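Local coordinates for protein tRNA (cytosine(38)-C(5))-methyltransferase (Schizosaccharomyces pombe, PDB 6FDF) that methylates cytosine 38 in the anticodon loop of tRNA(Asp), and more weakly of tRNA(Glu), using S-adenosyl-L-methionine as methyl donor, at residues Cys76-Met81 / Ser326-Pro331; Val111-Asn116 / Arg140-Asn145; Phe160-Ser165 / Ser315-Val320; Cys240-Gly245 / Ala287-Phe292. All coordinates share one frame; numbering follows the deposited sequence.

Overall arrangement
Contacts 1 and 2 lie on the same side of the molecular centre, about 16 Å apart between centres; they touch where Trp79 CZ3 packs on Leu112 CD1 at 3.8 Å. Contacts 3 and 4 form a second pair, about 8 Å between centres, joined by a probable hydrogen bond of 2.8 Å from Val318 N to Met290 O. Helix 318-328 ties the pairs together: its start serves contact 3 and its end contact 1, about 20 Å apart centre to centre. S-adenosyl-L-homocysteine meets Ser315 and Ile316 of contact 3; the side chain of Met290 is about 8 Å from it. In contact 2 the Val142 side chain is about 12 Å from that of Cys85, the predicted active-site residue.

Contact 1 (Cys76-Met81 / Ser326-Pro331); sequences CKLWTM and SLLLEP
Leu78, on the strand 78-81, points its side chain at the end of the helix 318-328, meeting Leu328 in its last turn and Leu329 just beyond it, one with each methyl branch. CD1 of Leu78 lies 4.0 Å from CD2 of Leu328, and the two side chains cross obliquely rather than running alongside each other. The second branch is looser: Leu78 CD2 comes only to 4.5 Å of Leu329 CD1. The forked end is what lets one residue address two. With CG of Leu78 placed trans to the backbone N (chi1 166°), both methyls are carried forward from the strand. Leu328 has a similar shape, its CG also trans to N (chi1 180°), and extends CD2 to meet CD1 of Leu78. Leu329 reaches the same leucine although its backbone has already left helical geometry. The backbones stay well separated, the closest CA atoms being those of Leu78 and Leu329 at 8.9 Å, and no hydrogen bond joins the two segments. About 100 Å² is buried in all, so this is a small, wholly apolar piece of a larger interface. Around it, Arg174 of the strand 168-175 donates to Leu327 O and Leu328 O, gripping the carboxyl end of the helix, where the partial negative charge would suit a guanidinium. Leu328 also rests on Leu172, and Leu329 on Tyr121. The strand 78-81 itself runs between 11-16 and 121-127 in the central sheet; the C-terminal helix packs against the Leu78 face, whereas Trp79 stacks with Phe71 of helix 68-74.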
# COMPACT_ATOMS: atom_id res chain seq x y z
N CYS A 76 6.19 20.27 -8.63
CA CYS A 76 5.02 19.40 -8.66
C CYS A 76 3.90 19.96 -7.79
O CYS A 76 4.14 20.49 -6.70
CB CYS A 76 5.38 17.98 -8.20
SG CYS A 76 6.29 17.07 -9.47
N LYS A 77 2.68 19.84 -8.30
CA LYS A 77 1.51 20.38 -7.61
C LYS A 77 0.83 19.35 -6.72
O LYS A 77 0.09 19.73 -5.80
CB LYS A 77 0.53 20.91 -8.66
CG LYS A 77 -0.68 21.63 -8.11
CD LYS A 77 -1.49 22.26 -9.25
CE LYS A 77 -1.05 23.69 -9.55
NZ LYS A 77 0.41 23.83 -9.81
N LEU A 78 1.06 18.06 -6.96
CA LEU A 78 0.63 16.99 -6.07
C LEU A 78 1.87 16.23 -5.62
O LEU A 78 2.69 15.83 -6.46
CB LEU A 78 -0.35 16.04 -6.76
CG LEU A 78 -0.59 14.71 -6.03
CD1 LEU A 78 -1.28 14.93 -4.69
CD2 LEU A 78 -1.39 13.73 -6.88
N TRP A 79 2.03 16.06 -4.31
CA TRP A 79 3.02 15.14 -3.76
C TRP A 79 2.29 13.97 -3.12
O TRP A 79 1.37 14.19 -2.33
CB TRP A 79 3.89 15.79 -2.69
CG TRP A 79 4.74 16.95 -3.10
CD1 TRP A 79 4.83 17.53 -4.33
CD2 TRP A 79 5.62 17.68 -2.25
NE1 TRP A 79 5.72 18.58 -4.30
CE2 TRP A 79 6.22 18.69 -3.03
CE3 TRP A 79 5.97 17.57 -0.90
CZ2 TRP A 79 7.14 19.59 -2.50
CZ3 TRP A 79 6.88 18.47 -0.37
CH2 TRP A 79 7.45 19.47 -1.17
N THR A 80 2.68 12.75 -3.47
CA THR A 80 2.18 11.56 -2.77
C THR A 80 3.33 10.95 -1.97
O THR A 80 4.50 11.05 -2.36
CB THR A 80 1.60 10.53 -3.75
OG1 THR A 80 2.65 9.96 -4.55
CG2 THR A 80 0.53 11.15 -4.64
N MET A 81 3.00 10.32 -0.85
CA MET A 81 4.06 9.70 -0.06
C MET A 81 3.49 8.59 0.80
O MET A 81 2.38 8.71 1.33
CB MET A 81 4.79 10.74 0.81
CG MET A 81 3.88 11.56 1.70
SD MET A 81 4.75 12.93 2.50
CE MET A 81 4.67 14.17 1.22
N SER A 326 -9.31 10.68 -6.28
CA SER A 326 -10.45 11.33 -6.90
C SER A 326 -11.05 12.40 -5.98
O SER A 326 -11.34 13.52 -6.42
CB SER A 326 -11.51 10.29 -7.26
OG SER A 326 -11.02 9.39 -8.22
N LEU A 327 -11.23 12.05 -4.71
CA LEU A 327 -11.72 13.02 -3.73
C LEU A 327 -10.76 14.19 -3.58
O LEU A 327 -11.17 15.36 -3.63
CB LEU A 327 -11.94 12.34 -2.39
CG LEU A 327 -12.40 13.25 -1.25
CD1 LEU A 327 -13.76 13.84 -1.59
CD2 LEU A 327 -12.45 12.49 0.06
N LEU A 328 -9.48 13.89 -3.40
CA LEU A 328 -8.49 14.94 -3.12
C LEU A 328 -8.47 15.99 -4.22
O LEU A 328 -8.42 17.20 -3.93
CB LEU A 328 -7.11 14.30 -2.97
CG LEU A 328 -5.92 15.21 -2.68
CD1 LEU A 328 -6.13 16.00 -1.40
CD2 LEU A 328 -4.62 14.39 -2.62
N LEU A 329 -8.49 15.57 -5.48
CA LEU A 329 -8.25 16.47 -6.60
C LEU A 329 -9.53 17.07 -7.19
O LEU A 329 -9.47 17.66 -8.27
CB LEU A 329 -7.48 15.73 -7.70
CG LEU A 329 -6.14 15.13 -7.27
CD1 LEU A 329 -5.56 14.32 -8.40
CD2 LEU A 329 -5.19 16.23 -6.82
N GLU A 330 -10.68 16.92 -6.52
CA GLU A 330 -11.92 17.50 -7.05
C GLU A 330 -11.82 18.99 -7.38
O GLU A 330 -12.37 19.38 -8.43
CB GLU A 330 -13.08 17.25 -6.08
CG GLU A 330 -13.50 15.79 -6.03
CD GLU A 330 -14.79 15.55 -5.27
OE1 GLU A 330 -15.22 16.44 -4.50
OE2 GLU A 330 -15.39 14.47 -5.46
N PRO A 331 -11.19 19.86 -6.57
CA PRO A 331 -11.16 21.29 -6.93
C PRO A 331 -10.44 21.58 -8.24
O PRO A 331 -10.51 22.73 -8.71
CB PRO A 331 -10.43 21.94 -5.75
CG PRO A 331 -10.65 21.00 -4.62
CD PRO A 331 -10.59 19.64 -5.25

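Contact 2 (Val111-Asn116 / Arg140-Asn145); sequences VLPHVN and RKVLRN
Leu112 and Leu143 meet methyl to methyl, CD2 against CD2 at 3.8 Å, with their side chains crossing at about a right angle. The two leucines arrive differently. Leu112 aims directly across from the short 3-10 turn 112-114, whereas the CB of Leu143 departs in the other direction; its CG lies trans to the carbonyl carbon (chi1 -68°), and with CD1 extended, the other branch, CD2, is the one that reaches Leu112. Beside this pair, the ring of Pro113 presents CG to CG2 of Val142 at 3.8 Å, again roughly perpendicular. That second touch is described for one of the two deposited conformers of Val142 and is less certain. Pro113 lies at the exposed margin, while both leucines are buried. In the next shell, His114 N bonds Val111 O at 2.9 Å and shapes the turn carrying Leu112 and Pro113, while Val142 and Leu143 sit on the regular helix 134-145. Further out, Leu112 and Leu143 both rest on Tyr148, and Leu143 also on Leu150, so the strand 148-155 underlies the pair; Arg140 ties the helix to that strand by a salt bridge to Glu152. The arrangement belongs to the Rossmann-like class I methyltransferase fold: the turn after helix 103-111 and the helix 134-145 pack side by side on the central sheet, whose antiparallel strand 168-175 is a hallmark of the class.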
# COMPACT_ATOMS: atom_id res chain seq x y z
N VAL A 111 11.68 20.73 5.08
CA VAL A 111 12.01 21.43 3.84
C VAL A 111 10.78 22.06 3.19
O VAL A 111 10.89 23.10 2.53
CB VAL A 111 12.71 20.44 2.88
CG1 VAL A 111 12.81 21.01 1.49
CG2 VAL A 111 14.09 20.06 3.43
N LEU A 112 9.60 21.47 3.39
CA LEU A 112 8.36 21.96 2.77
C LEU A 112 8.15 23.47 2.92
O LEU A 112 7.81 24.11 1.91
CB LEU A 112 7.18 21.18 3.36
CG LEU A 112 5.77 21.63 2.98
CD1 LEU A 112 5.55 21.47 1.49
CD2 LEU A 112 4.74 20.84 3.77
N PRO A 113 8.34 24.09 4.09
CA PRO A 113 8.07 25.54 4.21
C PRO A 113 9.05 26.41 3.43
O PRO A 113 8.84 27.63 3.36
CB PRO A 113 8.19 25.80 5.71
CG PRO A 113 8.06 24.46 6.36
CD PRO A 113 8.67 23.50 5.40
N HIS A 114 10.10 25.83 2.88
CA HIS A 114 11.14 26.59 2.19
C HIS A 114 10.99 26.56 0.67
O HIS A 114 11.81 27.17 -0.02
CB HIS A 114 12.52 26.05 2.57
CG HIS A 114 12.92 26.35 3.98
ND1 HIS A 114 12.68 25.47 5.02
CD2 HIS A 114 13.56 27.40 4.52
CE1 HIS A 114 13.16 25.98 6.14
NE2 HIS A 114 13.70 27.15 5.87
N VAL A 115 10.00 25.84 0.13
CA VAL A 115 9.92 25.68 -1.32
C VAL A 115 9.33 26.93 -1.96
O VAL A 115 8.62 27.72 -1.33
CB VAL A 115 9.11 24.42 -1.70
CG1 VAL A 115 9.74 23.16 -1.11
CG2 VAL A 115 7.64 24.57 -1.29
N ASN A 116 9.65 27.12 -3.24
CA ASN A 116 9.15 28.29 -3.97
C ASN A 116 7.63 28.25 -4.11
O ASN A 116 6.96 29.28 -3.94
CB ASN A 116 9.79 28.36 -5.36
CG ASN A 116 11.19 28.94 -5.33
OD1 ASN A 116 11.49 29.85 -4.56
ND2 ASN A 116 12.06 28.41 -6.18
N ARG A 140 0.82 17.36 11.23
CA ARG A 140 -0.34 18.24 11.33
C ARG A 140 0.08 19.68 11.60
O ARG A 140 -0.51 20.63 11.05
CB ARG A 140 -1.30 17.77 12.43
CG ARG A 140 -1.79 16.35 12.28
CD ARG A 140 -2.87 16.02 13.30
NE ARG A 140 -3.23 14.61 13.24
CZ ARG A 140 -2.69 13.66 14.00
NH1 ARG A 140 -3.06 12.40 13.86
NH2 ARG A 140 -1.79 13.98 14.93
N LYS A 141 1.10 19.86 12.44
CA LYS A 141 1.53 21.20 12.83
C LYS A 141 2.09 21.98 11.64
O LYS A 141 1.71 23.13 11.41
CB LYS A 141 2.56 21.08 13.95
CG LYS A 141 2.83 22.35 14.72
CD LYS A 141 3.21 22.04 16.17
CE LYS A 141 4.23 20.92 16.26
NZ LYS A 141 4.61 20.63 17.68
N VAL A 142 3.00 21.37 10.88
CA VAL A 142 3.61 22.11 9.78
C VAL A 142 2.61 22.33 8.65
O VAL A 142 2.62 23.37 7.98
CB VAL A 142 4.90 21.41 9.28
CG1 VAL A 142 4.59 20.07 8.64
CG2 VAL A 142 5.65 22.32 8.31
N LEU A 143 1.72 21.36 8.41
CA LEU A 143 0.71 21.53 7.37
C LEU A 143 -0.26 22.64 7.74
O LEU A 143 -0.59 23.49 6.90
CB LEU A 143 -0.03 20.21 7.13
CG LEU A 143 0.78 19.08 6.49
CD1 LEU A 143 -0.11 17.87 6.19
CD2 LEU A 143 1.49 19.55 5.23
N ARG A 144 -0.76 22.64 8.98
CA ARG A 144 -1.61 23.73 9.44
C ARG A 144 -0.91 25.08 9.32
O ARG A 144 -1.50 26.06 8.84
CB ARG A 144 -2.05 23.49 10.89
CG ARG A 144 -2.71 24.69 11.56
CD ARG A 144 -3.00 24.46 13.05
NE ARG A 144 -1.83 24.63 13.91
CZ ARG A 144 -1.28 23.65 14.63
NH1 ARG A 144 -1.80 22.43 14.60
NH2 ARG A 144 -0.22 23.90 15.38
N ASN A 145 0.36 25.15 9.72
CA ASN A 145 1.09 26.41 9.65
C ASN A 145 1.35 26.85 8.21
O ASN A 145 1.46 28.06 7.95
CB ASN A 145 2.40 26.30 10.42
CG ASN A 145 2.19 26.32 11.91
OD1 ASN A 145 1.11 26.67 12.40
ND2 ASN A 145 3.22 25.93 12.66

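Contact 3 (Phe160-Ser165 / Ser315-Val320); sequences FNIPNS and SINVKV. With SAH (S-adenosyl-L-homocysteine), chain E.
Phe160, Ile162 and Val320 make the dense part of this contact. CD1 of the phenylalanine lies 3.9 Å from Val320 CG2, and CE1 is 4.2 Å from CG1, the valine crossing at about a right angle. Phe187, stacked on the ring, and Tyr323 enclose it further. Ile162, the residue most covered across the contact, drives CD1 to 3.9 Å of Lys319 CB, also at about a right angle, and to 4.2 Å of Asn317 OD1. Only the rest of the lysine chain, modelled in two conformers and bent at chi2, leads off to the partly exposed margin, where its amine bonds a glycerol probably left by crystallisation. The other loose side is polar and indirect: one water, donating to Asn164 OD1 and accepting from Asn317 ND2 at 2.7 Å, spans the separation. Asn317 is thereby held at both ends of its amide. Its CG is set trans to the backbone N (chi1 -176°), and the turn of the amide about chi2 brings OD1 to Val320 N in a nearly straight bond of 2.9 Å (169° at the hydrogen), the donor tilted 25° from the carbonyl plane. This N-cap starts the helix 318-328. Just before it, Ile316 N gives a weak bond of 3.4 Å to O of S-adenosyl-L-homocysteine. Ser315 and Ile316, directly before a capped helix, fit motif X of the C5-cytosine methyltransferases, which lines the cofactor pocket.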
# COMPACT_ATOMS: atom_id res chain seq x y z
N PHE A 160 -14.83 -1.59 1.04
CA PHE A 160 -15.10 -1.26 -0.35
C PHE A 160 -15.34 -2.53 -1.15
O PHE A 160 -15.07 -2.58 -2.35
CB PHE A 160 -13.94 -0.46 -0.95
CG PHE A 160 -13.66 0.85 -0.25
CD1 PHE A 160 -12.84 0.90 0.87
CD2 PHE A 160 -14.22 2.03 -0.72
CE1 PHE A 160 -12.58 2.11 1.51
CE2 PHE A 160 -13.96 3.24 -0.08
CZ PHE A 160 -13.14 3.28 1.03
N ASN A 161 -15.86 -3.57 -0.49
CA ASN A 161 -16.20 -4.84 -1.14
C ASN A 161 -14.97 -5.49 -1.75
O ASN A 161 -15.00 -5.99 -2.88
CB ASN A 161 -17.26 -4.66 -2.20
CG ASN A 161 -17.85 -5.98 -2.69
OD1 ASN A 161 -17.84 -6.99 -1.98
ND2 ASN A 161 -18.40 -5.96 -3.90
N ILE A 162 -13.87 -5.46 -1.02
CA ILE A 162 -12.64 -6.13 -1.42
C ILE A 162 -12.32 -7.10 -0.29
O ILE A 162 -12.23 -6.69 0.87
CB ILE A 162 -11.49 -5.14 -1.65
CG1 ILE A 162 -11.86 -4.15 -2.76
CG2 ILE A 162 -10.20 -5.89 -1.98
CD1 ILE A 162 -11.02 -2.88 -2.74
N PRO A 163 -12.17 -8.39 -0.56
CA PRO A 163 -12.04 -9.39 0.52
C PRO A 163 -10.62 -9.48 1.07
O PRO A 163 -9.99 -10.54 1.06
CB PRO A 163 -12.49 -10.68 -0.18
CG PRO A 163 -12.05 -10.49 -1.60
CD PRO A 163 -12.28 -9.02 -1.89
N ASN A 164 -10.11 -8.36 1.56
CA ASN A 164 -8.81 -8.36 2.20
C ASN A 164 -8.78 -7.28 3.27
O ASN A 164 -9.28 -6.17 3.05
CB ASN A 164 -7.69 -8.14 1.17
CG ASN A 164 -6.30 -8.13 1.80
OD1 ASN A 164 -5.55 -7.16 1.66
ND2 ASN A 164 -5.96 -9.20 2.51
N SER A 165 -8.20 -7.61 4.41
CA SER A 165 -7.97 -6.65 5.47
C SER A 165 -6.64 -5.95 5.24
O SER A 165 -5.62 -6.60 5.04
CB SER A 165 -7.97 -7.33 6.84
OG SER A 165 -9.17 -8.05 7.04
N SER A 315 3.06 -2.48 -0.09
CA SER A 315 2.38 -1.66 -1.08
C SER A 315 1.01 -1.21 -0.58
O SER A 315 0.45 -1.77 0.36
CB SER A 315 2.22 -2.43 -2.39
OG SER A 315 3.48 -2.74 -2.97
N ILE A 316 0.47 -0.18 -1.24
CA ILE A 316 -0.86 0.32 -0.91
C ILE A 316 -1.91 -0.58 -1.53
O ILE A 316 -1.59 -1.45 -2.36
CB ILE A 316 -1.04 1.76 -1.42
CG1 ILE A 316 -0.91 1.77 -2.96
CG2 ILE A 316 -0.03 2.68 -0.76
CD1 ILE A 316 -1.43 3.02 -3.62
N ASN A 317 -3.17 -0.37 -1.17
CA ASN A 317 -4.27 -0.86 -1.97
C ASN A 317 -4.60 0.18 -3.03
O ASN A 317 -5.00 1.31 -2.71
CB ASN A 317 -5.50 -1.18 -1.12
CG ASN A 317 -6.61 -1.79 -1.94
OD1 ASN A 317 -7.22 -1.11 -2.77
ND2 ASN A 317 -6.86 -3.09 -1.75
N VAL A 318 -4.43 -0.21 -4.30
CA VAL A 318 -4.56 0.70 -5.43
C VAL A 318 -5.99 1.19 -5.59
O VAL A 318 -6.23 2.35 -5.95
CB VAL A 318 -4.06 -0.01 -6.71
CG1 VAL A 318 -4.36 0.83 -7.95
CG2 VAL A 318 -2.57 -0.30 -6.60
N LYS A 319 -6.96 0.31 -5.33
CA LYS A 319 -8.37 0.68 -5.45
C LYS A 319 -8.75 1.76 -4.44
O LYS A 319 -9.30 2.81 -4.81
CB LYS A 319 -9.26 -0.55 -5.26
CG LYS A 319 -9.75 -1.17 -6.56
CD LYS A 319 -10.69 -0.24 -7.30
CE LYS A 319 -11.02 -0.78 -8.68
NZ LYS A 319 -11.68 0.26 -9.51
N VAL A 320 -8.47 1.52 -3.15
CA VAL A 320 -8.80 2.51 -2.11
C VAL A 320 -8.15 3.85 -2.42
O VAL A 320 -8.80 4.90 -2.34
CB VAL A 320 -8.39 1.98 -0.73
CG1 VAL A 320 -8.68 3.03 0.34
CG2 VAL A 320 -9.14 0.68 -0.40
N SAH E . 3.91 3.05 -1.72
CA SAH E . 4.80 2.17 -2.46
CB SAH E . 5.74 1.42 -1.52
CG SAH E . 5.99 2.19 -0.22
SD SAH E . 6.78 1.21 1.01
C SAH E . 4.00 1.22 -3.29
O SAH E . 2.76 1.35 -3.31
OXT SAH E . 4.63 0.35 -3.93
C5' SAH E . 7.96 2.43 1.47
C4' SAH E . 9.00 2.57 0.36
O4' SAH E . 9.82 3.68 0.68
C3' SAH E . 9.90 1.34 0.20
O3' SAH E . 9.93 0.93 -1.16
C2' SAH E . 11.30 1.85 0.58
O2' SAH E . 12.31 1.31 -0.27
C1' SAH E . 11.17 3.35 0.39
N9 SAH E . 12.00 4.16 1.31
C8 SAH E . 12.12 4.01 2.65
N7 SAH E . 12.97 4.94 3.15
C5 SAH E . 13.40 5.71 2.13
C6 SAH E . 14.30 6.87 1.97
N6 SAH E . 14.93 7.41 3.04
N1 SAH E . 14.47 7.36 0.72
C2 SAH E . 13.84 6.83 -0.35
N3 SAH E . 13.01 5.78 -0.27
C4 SAH E . 12.76 5.18 0.92
O HOH W 1 -5.85 -5.18 -0.32

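Contact 4 (Cys240-Gly245 / Ala287-Phe292); sequences CCFTRG and ARLMGF
Phe242 reaches from its loop toward the end of the helix 283-289, and its contacts change from CB to the tip. CB meets the terminal methyl of Met290, CE, at 3.7 Å. One step outward, CD2 stays 4.0 Å from that same methyl, which approaches the ring obliquely. Farther along, the partner changes: CE2 approaches Leu289 CD1 at 3.8 Å, and CZ approaches it at 4.0 Å. This leucine methyl sits at the ring edge, near its plane, and the leucine crosses the phenylalanine at about a right angle. Met290 can reach CB because its chain is extended beyond CG, with chi2 and chi3 both near 180°. One ring face carries Cys240 O, 4.1 Å above the plane and offset to the rim; Tyr246 meets the ring edge-to-face. The Cys-Phe-Thr sequence 241-243 is the CFT motif that marks the Dnmt2 family, and Arg-Leu-Met-Gly-Phe at 288-292 fits motif IX of the C5-methyltransferases, so the ring joins two sequence signatures distant along the chain. Both neighbouring backbones are shaped by local bonds. Thr243 OG1 accepts from Gly245 N at 3.0 Å in an ST turn, next to the phenylalanine. On the other side a Schellman motif ends the helix: Phe292 N bonds Ala287 O at 2.9 Å, Gly291 N bonds Arg288 O at 3.0 Å, and Gly291 takes the positive phi (87°). Arg166 donates to Phe242 O and also packs against Met290.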
# COMPACT_ATOMS: atom_id res chain seq x y z
N CYS A 240 -6.58 -12.18 5.67
CA CYS A 240 -5.82 -11.34 6.59
C CYS A 240 -4.81 -10.47 5.85
O CYS A 240 -4.54 -10.63 4.65
CB CYS A 240 -5.13 -12.20 7.65
SG CYS A 240 -6.29 -12.88 8.87
N CYS A 241 -4.24 -9.53 6.59
CA CYS A 241 -3.31 -8.58 6.01
C CYS A 241 -2.02 -9.27 5.58
O CYS A 241 -1.44 -10.04 6.34
CB CYS A 241 -3.03 -7.48 7.03
SG CYS A 241 -2.01 -6.16 6.41
N PHE A 242 -1.58 -8.99 4.35
CA PHE A 242 -0.31 -9.50 3.85
C PHE A 242 0.84 -8.61 4.30
O PHE A 242 0.74 -7.38 4.25
CB PHE A 242 -0.32 -9.56 2.32
CG PHE A 242 -1.27 -10.56 1.75
CD1 PHE A 242 -1.00 -11.92 1.81
CD2 PHE A 242 -2.44 -10.15 1.12
CE1 PHE A 242 -1.89 -12.85 1.28
CE2 PHE A 242 -3.32 -11.06 0.57
CZ PHE A 242 -3.05 -12.42 0.66
N THR A 243 1.94 -9.24 4.72
CA THR A 243 3.14 -8.50 5.12
C THR A 243 4.37 -9.07 4.42
O THR A 243 4.31 -10.09 3.72
CB THR A 243 3.37 -8.56 6.63
OG1 THR A 243 3.90 -9.84 6.98
CG2 THR A 243 2.08 -8.31 7.40
N ARG A 244 5.50 -8.40 4.67
CA ARG A 244 6.80 -8.85 4.19
C ARG A 244 7.17 -10.25 4.68
O ARG A 244 8.00 -10.92 4.06
CB ARG A 244 7.86 -7.85 4.64
CG ARG A 244 9.26 -8.11 4.12
CD ARG A 244 10.15 -6.93 4.44
NE ARG A 244 11.51 -7.15 3.97
CZ ARG A 244 12.40 -6.18 3.80
NH1 ARG A 244 13.62 -6.46 3.37
NH2 ARG A 244 12.05 -4.92 4.04
N GLY A 245 6.56 -10.71 5.77
CA GLY A 245 6.84 -12.03 6.30
C GLY A 245 6.11 -13.17 5.61
O GLY A 245 6.35 -14.33 5.94
N ALA A 287 -1.20 -9.39 -5.59
CA ALA A 287 -1.30 -8.15 -6.35
C ALA A 287 -2.76 -7.83 -6.69
O ALA A 287 -3.20 -6.68 -6.56
CB ALA A 287 -0.46 -8.23 -7.62
N ARG A 288 -3.51 -8.84 -7.14
CA ARG A 288 -4.92 -8.63 -7.46
C ARG A 288 -5.71 -8.20 -6.23
O ARG A 288 -6.53 -7.28 -6.30
CB ARG A 288 -5.51 -9.91 -8.05
CG ARG A 288 -5.02 -10.25 -9.44
CD ARG A 288 -5.56 -11.62 -9.83
NE ARG A 288 -5.22 -11.99 -11.20
CZ ARG A 288 -5.51 -13.16 -11.74
NH1 ARG A 288 -6.15 -14.08 -11.02
NH2 ARG A 288 -5.18 -13.42 -12.99
N LEU A 289 -5.48 -8.85 -5.09
CA LEU A 289 -6.20 -8.47 -3.88
C LEU A 289 -5.85 -7.05 -3.45
O LEU A 289 -6.65 -6.40 -2.77
CB LEU A 289 -5.90 -9.47 -2.76
CG LEU A 289 -6.60 -10.81 -2.94
CD1 LEU A 289 -5.89 -11.89 -2.14
CD2 LEU A 289 -8.06 -10.70 -2.51
N MET A 290 -4.67 -6.56 -3.82
CA MET A 290 -4.28 -5.19 -3.50
C MET A 290 -4.65 -4.20 -4.60
O MET A 290 -4.30 -3.02 -4.49
CB MET A 290 -2.78 -5.14 -3.21
CG MET A 290 -2.41 -5.90 -1.94
SD MET A 290 -0.67 -5.77 -1.53
CE MET A 290 -0.61 -6.73 -0.02
N GLY A 291 -5.37 -4.65 -5.63
CA GLY A 291 -5.90 -3.77 -6.65
C GLY A 291 -4.97 -3.47 -7.81
O GLY A 291 -5.31 -2.61 -8.64
N PHE A 292 -3.84 -4.16 -7.92
CA PHE A 292 -2.95 -3.92 -9.04
C PHE A 292 -3.53 -4.53 -10.31
O PHE A 292 -4.14 -5.60 -10.26
CB PHE A 292 -1.57 -4.51 -8.76
CG PHE A 292 -0.75 -3.70 -7.81
CD1 PHE A 292 -0.89 -3.87 -6.44
CD2 PHE A 292 0.14 -2.75 -8.28
CE1 PHE A 292 -0.15 -3.11 -5.56
CE2 PHE A 292 0.89 -1.99 -7.41
CZ PHE A 292 0.74 -2.16 -6.05